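Local structure of beta-lactamase (Francisella tularensis subsp. tularensis, 3P09) at residues L69-A73 and L143-I147. The protein probably hydrolyses the amide bond of beta-lactam antibiotics, giving substituted beta-amino acids, as a member of the class A beta-lactamase family. Numbering follows the deposited sequence.
Sequences LLVGA and LNKFI
Phe146 lays its ring against the backbone of helix 66-80 at Gly72 and Ala73. Its CB touches the methyl of Ala73, CB to CB 4.0 Å. CG stands anti to the backbone N (chi1 178°), which carries the ring across to the other helix; CG and CD2 both press on Ala73 CB, CD2 at 3.5 Å. Farther out, CE2 of Phe146 comes within 3.3 Å of Ala73 N, an amide already bonded within its own helix to Leu69 O. At the tip, CZ of Phe146 reaches the Gly72 carbonyl, 3.6 Å from Gly72 O. Ala73 CA sits over the middle of one ring face, 3.6 Å from the centroid and 14° off the normal, a CH-pi contact. Gly72 has no side chain to stand between the ring and the main chain, while the single methyl of Ala73 packs on the ring itself. One turn before Phe146, Leu143 sends CD1 to helix 66-80, touching Ala73 CB and, at 3.8 Å, Leu70 CA. Leu69 and Ile147 meet methyl to methyl, CD1 to CD1 at 3.9 Å, their side chains crossing at about a right angle. The axes of the short helical segments cross at 90°, 9.6 Å apart. This buried apolar joint lies in the helical part of the class A fold: Leu137 of helix 127-137 packs on Ala73 and Leu143, while helix 178-190 covers Leu69 with Ile181 and Phe146 with Leu188.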
ATOM      1  N   LEU A  69      -5.532  -0.799  -2.754  1.00 18.60           N
ATOM      2  CA  LEU A  69      -6.751  -0.149  -3.252  1.00 17.08           C
ATOM      3  C   LEU A  69      -7.482  -1.054  -4.237  1.00 21.04           C
ATOM      4  O   LEU A  69      -8.716  -1.156  -4.238  1.00 21.26           O
ATOM      5  CB  LEU A  69      -6.394   1.156  -3.956  1.00 18.52           C
ATOM      6  CG  LEU A  69      -5.769   2.197  -3.039  1.00 18.73           C
ATOM      7  CD1 LEU A  69      -5.301   3.417  -3.866  1.00 17.09           C
ATOM      8  CD2 LEU A  69      -6.775   2.621  -1.993  1.00 23.21           C
ATOM      9  N   LEU A  70      -6.697  -1.700  -5.086  1.00 18.38           N
ATOM     10  CA  LEU A  70      -7.220  -2.620  -6.091  1.00 18.69           C
ATOM     11  C   LEU A  70      -7.929  -3.794  -5.425  1.00 19.92           C
ATOM     12  O   LEU A  70      -9.022  -4.180  -5.826  1.00 20.70           O
ATOM     13  CB  LEU A  70      -6.068  -3.128  -6.960  1.00 21.78           C
ATOM     14  CG  LEU A  70      -6.386  -4.241  -7.963  1.00 23.25           C
ATOM     15  CD1 LEU A  70      -7.490  -3.807  -8.931  1.00 26.15           C
ATOM     16  CD2 LEU A  70      -5.139  -4.702  -8.721  1.00 20.31           C
ATOM     17  N   VAL A  71      -7.296  -4.363  -4.404  1.00 18.97           N
ATOM     18  CA  VAL A  71      -7.894  -5.481  -3.686  1.00 15.43           C
ATOM     19  C   VAL A  71      -9.148  -5.033  -2.927  1.00 22.42           C
ATOM     20  O   VAL A  71     -10.155  -5.740  -2.888  1.00 19.03           O
ATOM     21  CB  VAL A  71      -6.860  -6.162  -2.778  1.00 15.60           C
ATOM     22  CG1 VAL A  71      -7.535  -7.049  -1.755  1.00 14.23           C
ATOM     23  CG2 VAL A  71      -5.908  -6.955  -3.644  1.00 16.62           C
ATOM     24  N   GLY A  72      -9.099  -3.837  -2.356  1.00 19.39           N
ATOM     25  CA  GLY A  72     -10.290  -3.256  -1.768  1.00 19.12           C
ATOM     26  C   GLY A  72     -11.435  -3.176  -2.776  1.00 22.49           C
ATOM     27  O   GLY A  72     -12.576  -3.537  -2.482  1.00 22.75           O
ATOM     28  N   ALA A  73     -11.123  -2.701  -3.975  1.00 17.49           N
ATOM     29  CA  ALA A  73     -12.104  -2.601  -5.047  1.00 23.05           C
ATOM     30  C   ALA A  73     -12.680  -3.963  -5.406  1.00 22.82           C
ATOM     31  O   ALA A  73     -13.872  -4.098  -5.672  1.00 26.30           O
ATOM     32  CB  ALA A  73     -11.477  -1.952  -6.275  1.00 23.07           C
ATOM     33  N   LEU A 143     -11.449   1.131 -11.190  1.00 24.15           N
ATOM     34  CA  LEU A 143     -10.610   1.293 -10.012  1.00 24.10           C
ATOM     35  C   LEU A 143     -10.649   2.730  -9.505  1.00 26.54           C
ATOM     36  O   LEU A 143     -10.841   2.964  -8.312  1.00 23.34           O
ATOM     37  CB  LEU A 143      -9.171   0.871 -10.312  1.00 27.17           C
ATOM     38  CG  LEU A 143      -8.150   1.055  -9.190  1.00 26.87           C
ATOM     39  CD1 LEU A 143      -8.620   0.356  -7.922  1.00 24.24           C
ATOM     40  CD2 LEU A 143      -6.784   0.525  -9.641  1.00 24.32           C
ATOM     41  N   ASN A 144     -10.456   3.693 -10.404  1.00 26.13           N
ATOM     42  CA  ASN A 144     -10.510   5.100 -10.016  1.00 26.49           C
ATOM     43  C   ASN A 144     -11.885   5.524  -9.489  1.00 25.38           C
ATOM     44  O   ASN A 144     -11.975   6.323  -8.564  1.00 28.92           O
ATOM     45  CB  ASN A 144     -10.065   5.991 -11.166  1.00 33.72           C
ATOM     46  CG  ASN A 144      -8.580   5.890 -11.418  1.00 39.00           C
ATOM     47  OD1 ASN A 144      -7.777   6.035 -10.496  1.00 42.55           O
ATOM     48  ND2 ASN A 144      -8.204   5.607 -12.659  1.00 33.06           N
ATOM     49  N   LYS A 145     -12.953   4.984 -10.071  1.00 19.14           N
ATOM     50  CA  LYS A 145     -14.284   5.187  -9.494  1.00 29.26           C
ATOM     51  C   LYS A 145     -14.339   4.696  -8.041  1.00 25.81           C
ATOM     52  O   LYS A 145     -14.864   5.369  -7.160  1.00 23.82           O
ATOM     53  CB  LYS A 145     -15.363   4.485 -10.335  1.00 28.46           C
ATOM     54  CG  LYS A 145     -15.636   5.181 -11.666  1.00 41.91           C
ATOM     55  CD  LYS A 145     -16.928   4.689 -12.333  1.00 55.76           C
ATOM     56  CE  LYS A 145     -16.764   3.311 -12.966  1.00 60.53           C
ATOM     57  NZ  LYS A 145     -18.015   2.837 -13.637  1.00 66.17           N
ATOM     58  N   PHE A 146     -13.794   3.513  -7.788  1.00 24.33           N
ATOM     59  CA  PHE A 146     -13.803   3.000  -6.423  1.00 25.76           C
ATOM     60  C   PHE A 146     -12.989   3.881  -5.472  1.00 25.75           C
ATOM     61  O   PHE A 146     -13.421   4.186  -4.361  1.00 24.44           O
ATOM     62  CB  PHE A 146     -13.312   1.553  -6.365  1.00 25.85           C
ATOM     63  CG  PHE A 146     -13.258   1.006  -4.970  1.00 23.02           C
ATOM     64  CD1 PHE A 146     -14.428   0.641  -4.313  1.00 24.02           C
ATOM     65  CD2 PHE A 146     -12.054   0.856  -4.316  1.00 23.42           C
ATOM     66  CE1 PHE A 146     -14.394   0.149  -3.025  1.00 23.83           C
ATOM     67  CE2 PHE A 146     -12.013   0.354  -3.027  1.00 24.67           C
ATOM     68  CZ  PHE A 146     -13.187   0.005  -2.379  1.00 23.88           C
ATOM     69  N   ILE A 147     -11.811   4.299  -5.916  1.00 20.88           N
ATOM     70  CA  ILE A 147     -10.981   5.193  -5.120  1.00 22.68           C
ATOM     71  C   ILE A 147     -11.759   6.468  -4.733  1.00 25.57           C
ATOM     72  O   ILE A 147     -11.721   6.916  -3.577  1.00 23.06           O
ATOM     73  CB  ILE A 147      -9.678   5.513  -5.876  1.00 25.72           C
ATOM     74  CG1 ILE A 147      -8.844   4.237  -6.003  1.00 26.04           C
ATOM     75  CG2 ILE A 147      -8.867   6.578  -5.168  1.00 27.22           C
ATOM     76  CD1 ILE A 147      -7.597   4.412  -6.834  1.00 23.26           C
TER